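Local coordinates for tail fiber protein (Acinetobacter phage AM24, PDB 5W5P) that probably binds and degrades the capsular polysaccharide of its Acinetobacter host as a trimeric phage tailspike, at residues W102-F111 with K127-F138; N156-C167 with Y198-L208. All coordinates share one frame; numbering follows the deposited sequence.

Interaction 1: W102-F111 with K127-F138; sequences WNTHADPCWF and KAVDVSYGRVWF
Ala106 O takes a hydrogen bond from Trp137 N at 2.9 Å, and Ala106 N donates to Arg135 O at 3.3 Å. The two bonds flank Val136 in the pattern of a single parallel bridge. The Ala106 methyl turns to the helix, where CB lies 3.8 Å from Ala128 CB and also meets Ser132 CB. Beyond it, the His105 ring lies over the five-membered ring of Trp137 in an offset stack, planes only 4° apart, though the modelled spacing is doubtfully short; the side chain of His105 is about 3 Å from a bound zinc ion. Strand 135-140 comes first in chain order among the stacked strands of the parallel beta-helix, and residues 102-111 lie along both this strand and helix 122-132. Pro108 CG fills the angle between them, 3.6 Å from Val136 CG1 and over one face of the Phe138 ring. Phe111, its CG anti to the carbonyl carbon (chi1 -57°), lays a ring face against Lys127, whose CB sits 3.7 Å from the ring centroid, while the ring edge meets Val131 CG2. Ser132 OG donates to Ala128 O at 2.6 Å and accepts from Arg135 N, an ST motif tying the helix to the strand.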
loop_
_atom_site.group_PDB
_atom_site.type_symbol
_atom_site.label_atom_id
_atom_site.label_comp_id
_atom_site.label_asym_id
_atom_site.label_seq_id
_atom_site.Cartn_x
_atom_site.Cartn_y
_atom_site.Cartn_z
ATOM N N TRP A 102 -29.010 -27.747 -12.789
ATOM C CA TRP A 102 -27.812 -26.934 -12.625
ATOM C C TRP A 102 -27.877 -26.218 -11.283
ATOM O O TRP A 102 -28.922 -25.668 -10.919
ATOM C CB TRP A 102 -27.663 -25.925 -13.774
ATOM C CG TRP A 102 -28.749 -24.884 -13.851
ATOM C CD1 TRP A 102 -30.030 -25.066 -14.283
ATOM C CD2 TRP A 102 -28.642 -23.499 -13.499
ATOM N NE1 TRP A 102 -30.727 -23.884 -14.217
ATOM C CE2 TRP A 102 -29.898 -22.908 -13.738
ATOM C CE3 TRP A 102 -27.607 -22.702 -13.005
ATOM C CZ2 TRP A 102 -30.146 -21.558 -13.502
ATOM C CZ3 TRP A 102 -27.858 -21.362 -12.766
ATOM C CH2 TRP A 102 -29.118 -20.805 -13.016
ATOM N N ASN A 103 -26.764 -26.236 -10.550
ATOM C CA ASN A 103 -26.655 -25.533 -9.279
ATOM C C ASN A 103 -25.463 -24.586 -9.261
ATOM O O ASN A 103 -25.094 -24.081 -8.193
ATOM C CB ASN A 103 -26.557 -26.523 -8.116
ATOM C CG ASN A 103 -25.463 -27.554 -8.313
ATOM O OD1 ASN A 103 -24.498 -27.328 -9.042
ATOM N ND2 ASN A 103 -25.608 -28.698 -7.655
ATOM N N THR A 104 -24.847 -24.348 -10.413
ATOM C CA THR A 104 -23.709 -23.451 -10.503
ATOM C C THR A 104 -24.083 -22.195 -11.273
ATOM O O THR A 104 -25.219 -21.715 -11.202
ATOM C CB THR A 104 -22.535 -24.135 -11.200
ATOM O OG1 THR A 104 -22.838 -24.277 -12.593
ATOM C CG2 THR A 104 -22.275 -25.506 -10.597
ATOM N N HIS A 105 -23.126 -21.680 -12.029
ATOM C CA HIS A 105 -23.288 -20.486 -12.837
ATOM C C HIS A 105 -23.891 -20.830 -14.196
ATOM O O HIS A 105 -23.610 -21.883 -14.776
ATOM C CB HIS A 105 -21.923 -19.827 -13.016
ATOM C CG HIS A 105 -20.827 -20.809 -13.312
ATOM N ND1 HIS A 105 -21.003 -21.882 -14.160
ATOM C CD2 HIS A 105 -19.545 -20.881 -12.878
ATOM C CE1 HIS A 105 -19.880 -22.574 -14.233
ATOM N NE2 HIS A 105 -18.978 -21.987 -13.468
ATOM N N ALA A 106 -24.705 -19.916 -14.714
ATOM C CA ALA A 106 -25.327 -20.092 -16.018
ATOM C C ALA A 106 -24.318 -19.928 -17.155
ATOM O O ALA A 106 -23.430 -19.070 -17.111
ATOM C CB ALA A 106 -26.484 -19.108 -16.190
ATOM N N ASP A 107 -24.475 -20.776 -18.182
ATOM C CA ASP A 107 -23.638 -20.787 -19.382
ATOM C C ASP A 107 -24.443 -20.172 -20.522
ATOM O O ASP A 107 -25.556 -20.658 -20.803
ATOM C CB ASP A 107 -23.230 -22.229 -19.708
ATOM C CG ASP A 107 -22.380 -22.369 -20.965
ATOM O OD1 ASP A 107 -22.112 -21.384 -21.677
ATOM O OD2 ASP A 107 -21.926 -23.484 -21.242
ATOM N N PRO A 108 -24.002 -19.070 -21.150
ATOM C CA PRO A 108 -24.780 -18.549 -22.290
ATOM C C PRO A 108 -24.951 -19.558 -23.404
ATOM O O PRO A 108 -25.871 -19.407 -24.219
ATOM C CB PRO A 108 -23.979 -17.330 -22.766
ATOM C CG PRO A 108 -23.205 -16.924 -21.590
ATOM C CD PRO A 108 -22.870 -18.187 -20.829
ATOM N N CYS A 109 -24.102 -20.588 -23.461
ATOM C CA CYS A 109 -24.230 -21.592 -24.507
ATOM C C CYS A 109 -25.497 -22.415 -24.360
ATOM O O CYS A 109 -25.970 -22.974 -25.354
ATOM C CB CYS A 109 -23.017 -22.522 -24.514
ATOM S SG CYS A 109 -21.564 -21.840 -25.358
ATOM N N TRP A 110 -26.049 -22.506 -23.148
ATOM C CA TRP A 110 -27.333 -23.169 -22.962
ATOM C C TRP A 110 -28.404 -22.566 -23.863
ATOM O O TRP A 110 -29.274 -23.284 -24.375
ATOM C CB TRP A 110 -27.758 -23.072 -21.499
ATOM C CG TRP A 110 -26.827 -23.753 -20.560
ATOM C CD1 TRP A 110 -25.848 -24.648 -20.878
ATOM C CD2 TRP A 110 -26.796 -23.608 -19.137
ATOM N NE1 TRP A 110 -25.203 -25.069 -19.737
ATOM C CE2 TRP A 110 -25.766 -24.442 -18.655
ATOM C CE3 TRP A 110 -27.537 -22.853 -18.222
ATOM C CZ2 TRP A 110 -25.458 -24.538 -17.303
ATOM C CZ3 TRP A 110 -27.230 -22.950 -16.878
ATOM C CH2 TRP A 110 -26.200 -23.787 -16.431
ATOM N N PHE A 111 -28.350 -21.250 -24.075
ATOM C CA PHE A 111 -29.352 -20.526 -24.843
ATOM C C PHE A 111 -28.943 -20.283 -26.287
ATOM O O PHE A 111 -29.692 -19.638 -27.027
ATOM C CB PHE A 111 -29.665 -19.185 -24.172
ATOM C CG PHE A 111 -30.138 -19.314 -22.757
ATOM C CD1 PHE A 111 -29.240 -19.270 -21.703
ATOM C CD2 PHE A 111 -31.485 -19.482 -22.481
ATOM C CE1 PHE A 111 -29.675 -19.389 -20.398
ATOM C CE2 PHE A 111 -31.928 -19.604 -21.180
ATOM C CZ PHE A 111 -31.021 -19.555 -20.137
ATOM N N LYS A 127 -30.037 -13.766 -21.468
ATOM C CA LYS A 127 -30.878 -14.838 -20.943
ATOM C C LYS A 127 -30.198 -15.553 -19.782
ATOM O O LYS A 127 -30.847 -15.901 -18.789
ATOM C CB LYS A 127 -31.223 -15.828 -22.058
ATOM C CG LYS A 127 -32.297 -15.344 -23.022
ATOM C CD LYS A 127 -32.591 -16.394 -24.084
ATOM C CE LYS A 127 -33.899 -16.118 -24.810
ATOM N NZ LYS A 127 -34.339 -17.305 -25.610
ATOM N N ALA A 128 -28.889 -15.784 -19.887
ATOM C CA ALA A 128 -28.163 -16.399 -18.779
ATOM C C ALA A 128 -28.121 -15.488 -17.554
ATOM O O ALA A 128 -28.144 -15.981 -16.421
ATOM C CB ALA A 128 -26.749 -16.774 -19.226
ATOM N N VAL A 129 -28.061 -14.167 -17.758
ATOM C CA VAL A 129 -28.096 -13.230 -16.633
ATOM C C VAL A 129 -29.423 -13.340 -15.893
ATOM O O VAL A 129 -29.463 -13.378 -14.656
ATOM C CB VAL A 129 -27.851 -11.785 -17.122
ATOM C CG1 VAL A 129 -28.178 -10.778 -16.028
ATOM C CG2 VAL A 129 -26.424 -11.600 -17.602
ATOM N N ASP A 130 -30.527 -13.416 -16.638
ATOM C CA ASP A 130 -31.848 -13.346 -16.023
ATOM C C ASP A 130 -32.136 -14.555 -15.139
ATOM O O ASP A 130 -32.757 -14.415 -14.079
ATOM C CB ASP A 130 -32.911 -13.194 -17.110
ATOM C CG ASP A 130 -32.682 -11.966 -17.971
ATOM O OD1 ASP A 130 -32.120 -10.972 -17.459
ATOM O OD2 ASP A 130 -33.052 -11.995 -19.163
ATOM N N VAL A 131 -31.689 -15.748 -15.543
ATOM C CA VAL A 131 -31.976 -16.949 -14.759
ATOM C C VAL A 131 -30.947 -17.216 -13.667
ATOM O O VAL A 131 -31.173 -18.089 -12.816
ATOM C CB VAL A 131 -32.091 -18.194 -15.665
ATOM C CG1 VAL A 131 -33.135 -17.967 -16.742
ATOM C CG2 VAL A 131 -30.742 -18.533 -16.286
ATOM N N SER A 132 -29.834 -16.488 -13.644
ATOM C CA SER A 132 -28.766 -16.742 -12.684
ATOM C C SER A 132 -28.630 -15.647 -11.634
ATOM O O SER A 132 -27.714 -15.711 -10.810
ATOM C CB SER A 132 -27.439 -16.922 -13.419
ATOM O OG SER A 132 -27.050 -15.713 -14.050
ATOM N N TYR A 133 -29.516 -14.652 -11.645
ATOM C CA TYR A 133 -29.400 -13.473 -10.784
ATOM C C TYR A 133 -28.067 -12.767 -11.008
ATOM O O TYR A 133 -27.425 -12.289 -10.071
ATOM C CB TYR A 133 -29.600 -13.836 -9.308
ATOM C CG TYR A 133 -30.937 -14.473 -9.011
ATOM C CD1 TYR A 133 -31.080 -15.855 -9.018
ATOM C CD2 TYR A 133 -32.056 -13.696 -8.725
ATOM C CE1 TYR A 133 -32.299 -16.450 -8.750
ATOM C CE2 TYR A 133 -33.284 -14.284 -8.454
ATOM C CZ TYR A 133 -33.399 -15.665 -8.469
ATOM O OH TYR A 133 -34.607 -16.277 -8.205
ATOM N N GLY A 134 -27.640 -12.712 -12.264
ATOM C CA GLY A 134 -26.405 -12.036 -12.609
ATOM C C GLY A 134 -25.142 -12.807 -12.290
ATOM O O GLY A 134 -24.198 -12.239 -11.733
ATOM N N ARG A 135 -25.092 -14.093 -12.622
ATOM C CA ARG A 135 -23.891 -14.899 -12.380
ATOM C C ARG A 135 -23.649 -15.738 -13.633
ATOM O O ARG A 135 -24.176 -16.845 -13.769
ATOM C CB ARG A 135 -24.045 -15.746 -11.125
ATOM C CG ARG A 135 -24.233 -14.906 -9.868
ATOM C CD ARG A 135 -24.050 -15.700 -8.598
ATOM N NE ARG A 135 -22.688 -16.202 -8.427
ATOM C CZ ARG A 135 -21.683 -15.483 -7.942
ATOM N NH1 ARG A 135 -21.871 -14.221 -7.598
ATOM N NH2 ARG A 135 -20.483 -16.022 -7.809
ATOM N N VAL A 136 -22.837 -15.205 -14.539
ATOM C CA VAL A 136 -22.653 -15.770 -15.867
ATOM C C VAL A 136 -21.224 -16.277 -16.006
ATOM O O VAL A 136 -20.284 -15.662 -15.489
ATOM C CB VAL A 136 -22.998 -14.723 -16.943
ATOM C CG1 VAL A 136 -22.963 -15.329 -18.335
ATOM C CG2 VAL A 136 -24.365 -14.159 -16.658
ATOM N N TRP A 137 -21.067 -17.403 -16.702
ATOM C CA TRP A 137 -19.786 -18.081 -16.867
ATOM C C TRP A 137 -19.661 -18.516 -18.321
ATOM O O TRP A 137 -20.568 -19.162 -18.853
ATOM C CB TRP A 137 -19.696 -19.276 -15.906
ATOM C CG TRP A 137 -18.547 -20.248 -16.089
ATOM C CD1 TRP A 137 -17.309 -20.180 -15.514
ATOM C CD2 TRP A 137 -18.558 -21.455 -16.870
ATOM N NE1 TRP A 137 -16.544 -21.257 -15.900
ATOM C CE2 TRP A 137 -17.289 -22.058 -16.728
ATOM C CE3 TRP A 137 -19.518 -22.086 -17.666
ATOM C CZ2 TRP A 137 -16.956 -23.258 -17.364
ATOM C CZ3 TRP A 137 -19.186 -23.273 -18.295
ATOM C CH2 TRP A 137 -17.916 -23.844 -18.143
ATOM N N PHE A 138 -18.544 -18.166 -18.959
ATOM C CA PHE A 138 -18.423 -18.260 -20.406
ATOM C C PHE A 138 -17.646 -19.481 -20.887
ATOM O O PHE A 138 -17.552 -19.691 -22.100
ATOM C CB PHE A 138 -17.774 -16.990 -20.956
ATOM C CG PHE A 138 -18.699 -15.802 -20.992
ATOM C CD1 PHE A 138 -18.880 -15.007 -19.868
ATOM C CD2 PHE A 138 -19.390 -15.480 -22.151
ATOM C CE1 PHE A 138 -19.728 -13.911 -19.902
ATOM C CE2 PHE A 138 -20.237 -14.385 -22.190
ATOM C CZ PHE A 138 -20.403 -13.597 -21.062
#

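Interaction 2: N156-C167 with Y198-L208; sequences NSIVGDMLMEIC and YTAALEIGRGL
Tyr198 turns the edge of its ring to residues 156-158: Ile158 N lies near the ring plane and donates to Tyr198 OH at 3.1 Å, while Ala200 CB sits at the edge as well. The same ring meets that of Tyr227 at about 15° and forms a cation-pi pair with Arg186. Asn156 supplies the second flat group. With CG anti to the backbone N (chi1 -174°), its ND2 reaches Ala200 O at 3.1 Å; that oxygen lies close to the amide plane, but the donor stands above the carbonyl plane of Ala200. Asn156 OD1 accepts from Met162 N, so the amide spans the turn from Ser157 to Gly160. Past it, strands 164-169 and 199-204 run parallel, successive rungs of the beta-helix, linked by a ladder that includes Glu203 N to Met164 O (2.9 Å) and Ile166 N to Glu203 O (2.8 Å). On one face of the ladder Ile166 CD1 meets Leu202 CD1 at 3.9 Å, and Ile166 CG2 meets Leu208 CD1. On the other, Glu165 and Glu203 are neighbours, their OE2 atoms 5.4 Å apart. A water joins Glu165 OE2 to Arg206 N. Glu165 also pairs with Arg135, and Glu203 OE1 bonds to His266 of the second subunit, so the like charges are probably offset by partners on the adjacent rung and across the trimer.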
loop_
_atom_site.group_PDB
_atom_site.type_symbol
_atom_site.label_atom_id
_atom_site.label_comp_id
_atom_site.label_asym_id
_atom_site.label_seq_id
_atom_site.Cartn_x
_atom_site.Cartn_y
_atom_site.Cartn_z
ATOM N N ASN A 156 -29.512 -3.928 -8.017
ATOM C CA ASN A 156 -29.073 -4.215 -6.657
ATOM C C ASN A 156 -28.411 -2.955 -6.129
ATOM O O ASN A 156 -27.389 -2.518 -6.666
ATOM C CB ASN A 156 -28.107 -5.404 -6.631
ATOM C CG ASN A 156 -27.725 -5.828 -5.230
ATOM O OD1 ASN A 156 -28.540 -6.367 -4.486
ATOM N ND2 ASN A 156 -26.462 -5.646 -4.887
ATOM N N SER A 157 -29.008 -2.359 -5.103
ATOM C CA SER A 157 -28.503 -1.112 -4.553
ATOM C C SER A 157 -27.179 -1.353 -3.830
ATOM O O SER A 157 -26.707 -2.487 -3.696
ATOM C CB SER A 157 -29.530 -0.501 -3.608
ATOM O OG SER A 157 -29.525 -1.185 -2.371
ATOM N N ILE A 158 -26.572 -0.261 -3.353
ATOM C CA ILE A 158 -25.327 -0.371 -2.599
ATOM C C ILE A 158 -25.513 -1.184 -1.324
ATOM O O ILE A 158 -24.545 -1.754 -0.812
ATOM C CB ILE A 158 -24.748 1.028 -2.269
ATOM C CG1 ILE A 158 -25.835 1.948 -1.698
ATOM C CG2 ILE A 158 -24.076 1.648 -3.491
ATOM C CD1 ILE A 158 -25.396 3.386 -1.535
ATOM N N VAL A 159 -26.730 -1.247 -0.789
ATOM C CA VAL A 159 -27.010 -2.058 0.387
ATOM C C VAL A 159 -27.859 -3.279 0.030
ATOM O O VAL A 159 -28.501 -3.861 0.902
ATOM C CB VAL A 159 -27.667 -1.227 1.507
ATOM C CG1 VAL A 159 -26.709 -0.168 2.013
ATOM C CG2 VAL A 159 -28.972 -0.592 1.032
ATOM N N GLY A 160 -27.859 -3.687 -1.244
ATOM C CA GLY A 160 -28.692 -4.790 -1.686
ATOM C C GLY A 160 -28.145 -6.157 -1.295
ATOM O O GLY A 160 -27.012 -6.304 -0.844
ATOM N N ASP A 161 -28.972 -7.183 -1.505
ATOM C CA ASP A 161 -28.691 -8.524 -1.007
ATOM C C ASP A 161 -28.056 -9.437 -2.051
ATOM O O ASP A 161 -27.980 -10.651 -1.831
ATOM C CB ASP A 161 -29.973 -9.160 -0.458
ATOM C CG ASP A 161 -30.974 -9.522 -1.547
ATOM O OD1 ASP A 161 -30.848 -9.029 -2.688
ATOM O OD2 ASP A 161 -31.906 -10.296 -1.250
HETATM N N MSE A 162 -27.585 -8.889 -3.168
HETATM C CA MSE A 162 -27.045 -9.723 -4.241
HETATM C C MSE A 162 -25.531 -9.606 -4.374
HETATM O O MSE A 162 -24.924 -8.627 -3.926
HETATM C CB MSE A 162 -27.702 -9.374 -5.585
HETATM C CG MSE A 162 -29.221 -9.430 -5.591
HETATM SE SE MSE A 162 -30.009 -8.815 -7.285
HETATM C CE MSE A 162 -29.774 -10.442 -8.334
ATOM N N LEU A 163 -24.925 -10.619 -4.988
ATOM C CA LEU A 163 -23.519 -10.580 -5.375
ATOM C C LEU A 163 -23.430 -11.138 -6.783
ATOM O O LEU A 163 -23.681 -12.325 -7.002
ATOM C CB LEU A 163 -22.645 -11.373 -4.407
ATOM C CG LEU A 163 -21.169 -11.469 -4.775
ATOM C CD1 LEU A 163 -20.511 -10.153 -4.435
ATOM C CD2 LEU A 163 -20.476 -12.594 -4.006
HETATM N N MSE A 164 -23.059 -10.295 -7.732
HETATM C CA MSE A 164 -23.066 -10.711 -9.125
HETATM C C MSE A 164 -21.659 -10.949 -9.654
HETATM O O MSE A 164 -20.700 -10.338 -9.176
HETATM C CB MSE A 164 -23.801 -9.661 -9.964
HETATM C CG MSE A 164 -25.166 -9.308 -9.374
HETATM SE SE MSE A 164 -26.138 -7.860 -10.275
HETATM C CE MSE A 164 -24.943 -6.356 -9.901
ATOM N N GLU A 165 -21.531 -11.839 -10.635
ATOM C CA GLU A 165 -20.226 -12.179 -11.179
ATOM C C GLU A 165 -20.322 -12.431 -12.676
ATOM O O GLU A 165 -21.298 -13.006 -13.157
ATOM C CB GLU A 165 -19.628 -13.410 -10.480
ATOM C CG GLU A 165 -18.153 -13.659 -10.804
ATOM C CD GLU A 165 -17.422 -14.434 -9.715
ATOM O OE1 GLU A 165 -18.094 -15.143 -8.936
ATOM O OE2 GLU A 165 -16.175 -14.334 -9.641
ATOM N N ILE A 166 -19.300 -11.989 -13.404
ATOM C CA ILE A 166 -19.132 -12.284 -14.823
ATOM C C ILE A 166 -17.734 -12.874 -14.953
ATOM O O ILE A 166 -16.736 -12.153 -14.843
ATOM C CB ILE A 166 -19.298 -11.044 -15.705
ATOM C CG1 ILE A 166 -20.731 -10.520 -15.627
ATOM C CG2 ILE A 166 -18.915 -11.350 -17.148
ATOM C CD1 ILE A 166 -20.835 -9.064 -15.949
ATOM N N CYS A 167 -17.652 -14.181 -15.180
ATOM C CA CYS A 167 -16.388 -14.889 -15.071
ATOM C C CYS A 167 -16.328 -15.954 -16.161
ATOM O O CYS A 167 -17.213 -16.055 -17.014
ATOM C CB CYS A 167 -16.237 -15.492 -13.668
ATOM S SG CYS A 167 -17.372 -16.884 -13.359
ATOM N N TYR A 198 -28.467 2.810 -11.448
ATOM C CA TYR A 198 -27.281 1.988 -11.265
ATOM C C TYR A 198 -27.641 0.614 -10.716
ATOM O O TYR A 198 -28.777 0.336 -10.331
ATOM C CB TYR A 198 -26.295 2.685 -10.315
ATOM C CG TYR A 198 -26.683 2.554 -8.856
ATOM C CD1 TYR A 198 -27.625 3.405 -8.290
ATOM C CD2 TYR A 198 -26.119 1.569 -8.048
ATOM C CE1 TYR A 198 -27.992 3.285 -6.965
ATOM C CE2 TYR A 198 -26.482 1.441 -6.720
ATOM C CZ TYR A 198 -27.420 2.300 -6.186
ATOM O OH TYR A 198 -27.783 2.170 -4.866
ATOM N N THR A 199 -26.632 -0.249 -10.667
ATOM C CA THR A 199 -26.700 -1.466 -9.870
ATOM C C THR A 199 -25.288 -1.756 -9.378
ATOM O O THR A 199 -24.310 -1.374 -10.025
ATOM C CB THR A 199 -27.300 -2.638 -10.666
ATOM O OG1 THR A 199 -27.462 -3.774 -9.807
ATOM C CG2 THR A 199 -26.420 -3.013 -11.855
ATOM N N ALA A 200 -25.184 -2.398 -8.211
ATOM C CA ALA A 200 -23.916 -2.473 -7.492
ATOM C C ALA A 200 -23.585 -3.906 -7.099
ATOM O O ALA A 200 -24.437 -4.798 -7.127
ATOM C CB ALA A 200 -23.931 -1.580 -6.240
ATOM N N ALA A 201 -22.313 -4.095 -6.720
ATOM C CA ALA A 201 -21.718 -5.354 -6.278
ATOM C C ALA A 201 -21.511 -6.318 -7.441
ATOM O O ALA A 201 -22.351 -7.187 -7.696
ATOM C CB ALA A 201 -22.556 -6.018 -5.181
ATOM N N LEU A 202 -20.375 -6.190 -8.128
ATOM C CA LEU A 202 -20.081 -6.981 -9.313
ATOM C C LEU A 202 -18.622 -7.408 -9.303
ATOM O O LEU A 202 -17.730 -6.571 -9.141
ATOM C CB LEU A 202 -20.383 -6.178 -10.586
ATOM C CG LEU A 202 -19.845 -6.722 -11.913
ATOM C CD1 LEU A 202 -20.465 -8.075 -12.213
ATOM C CD2 LEU A 202 -20.115 -5.738 -13.037
ATOM N N GLU A 203 -18.380 -8.702 -9.474
ATOM C CA GLU A 203 -17.049 -9.230 -9.751
ATOM C C GLU A 203 -16.990 -9.629 -11.220
ATOM O O GLU A 203 -17.835 -10.396 -11.689
ATOM C CB GLU A 203 -16.728 -10.432 -8.859
ATOM C CG GLU A 203 -17.158 -10.270 -7.404
ATOM C CD GLU A 203 -16.112 -9.568 -6.560
ATOM O OE1 GLU A 203 -16.411 -8.493 -6.005
ATOM O OE2 GLU A 203 -14.981 -10.084 -6.457
ATOM N N ILE A 204 -16.011 -9.105 -11.953
ATOM C CA ILE A 204 -15.952 -9.342 -13.392
ATOM C C ILE A 204 -14.508 -9.569 -13.807
ATOM O O ILE A 204 -13.610 -8.835 -13.376
ATOM C CB ILE A 204 -16.570 -8.175 -14.186
ATOM C CG1 ILE A 204 -16.263 -8.306 -15.675
ATOM C CG2 ILE A 204 -16.070 -6.831 -13.652
ATOM C CD1 ILE A 204 -16.992 -7.285 -16.519
ATOM N N GLY A 205 -14.282 -10.601 -14.620
ATOM C CA GLY A 205 -13.028 -10.795 -15.320
ATOM C C GLY A 205 -12.291 -12.077 -14.994
ATOM O O GLY A 205 -11.447 -12.505 -15.796
ATOM N N ARG A 206 -12.564 -12.703 -13.852
ATOM C CA ARG A 206 -11.876 -13.941 -13.487
ATOM C C ARG A 206 -12.012 -14.984 -14.596
ATOM O O ARG A 206 -13.124 -15.401 -14.935
ATOM C CB ARG A 206 -12.436 -14.483 -12.171
ATOM C CG ARG A 206 -11.638 -15.633 -11.564
ATOM C CD ARG A 206 -10.289 -15.158 -11.046
ATOM N NE ARG A 206 -10.434 -14.112 -10.036
ATOM C CZ ARG A 206 -9.421 -13.420 -9.522
ATOM N NH1 ARG A 206 -8.181 -13.662 -9.925
ATOM N NH2 ARG A 206 -9.648 -12.485 -8.605
ATOM N N GLY A 207 -10.879 -15.383 -15.173
ATOM C CA GLY A 207 -10.874 -16.409 -16.200
ATOM C C GLY A 207 -11.450 -15.995 -17.536
ATOM O O GLY A 207 -11.892 -16.861 -18.300
ATOM N N LEU A 208 -11.457 -14.696 -17.842
ATOM C CA LEU A 208 -12.041 -14.173 -19.069
ATOM C C LEU A 208 -11.020 -13.340 -19.828
ATOM O O LEU A 208 -10.207 -12.627 -19.231
ATOM C CB LEU A 208 -13.264 -13.303 -18.783
ATOM C CG LEU A 208 -14.575 -14.013 -18.476
ATOM C CD1 LEU A 208 -15.641 -12.980 -18.173
ATOM C CD2 LEU A 208 -14.983 -14.909 -19.641
HETATM O O HOH W 1 -14.979 -12.415 -11.925
#

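In the fold
Interaction 1 closes before interaction 2 opens, and their centres lie 14 Å apart on the same side of the chain's centre. They share neighbouring strands: 135-140 belongs to interaction 1, pairs with 164-169 of interaction 2, and 164-169 pairs in turn with 199-204. Arg135 NH1 probably donates to Leu163 O at 2.7 Å, and Gly134 O packs on Met164 CB. The contacts thus follow the start of the parallel beta-helix, from the loop and helix beside its first strand to the next two rungs. The side chains of His105 in the first and Cys167 in the second each lie near a bound zinc ion. Both touch the second subunit, so this region also takes part in trimer packing.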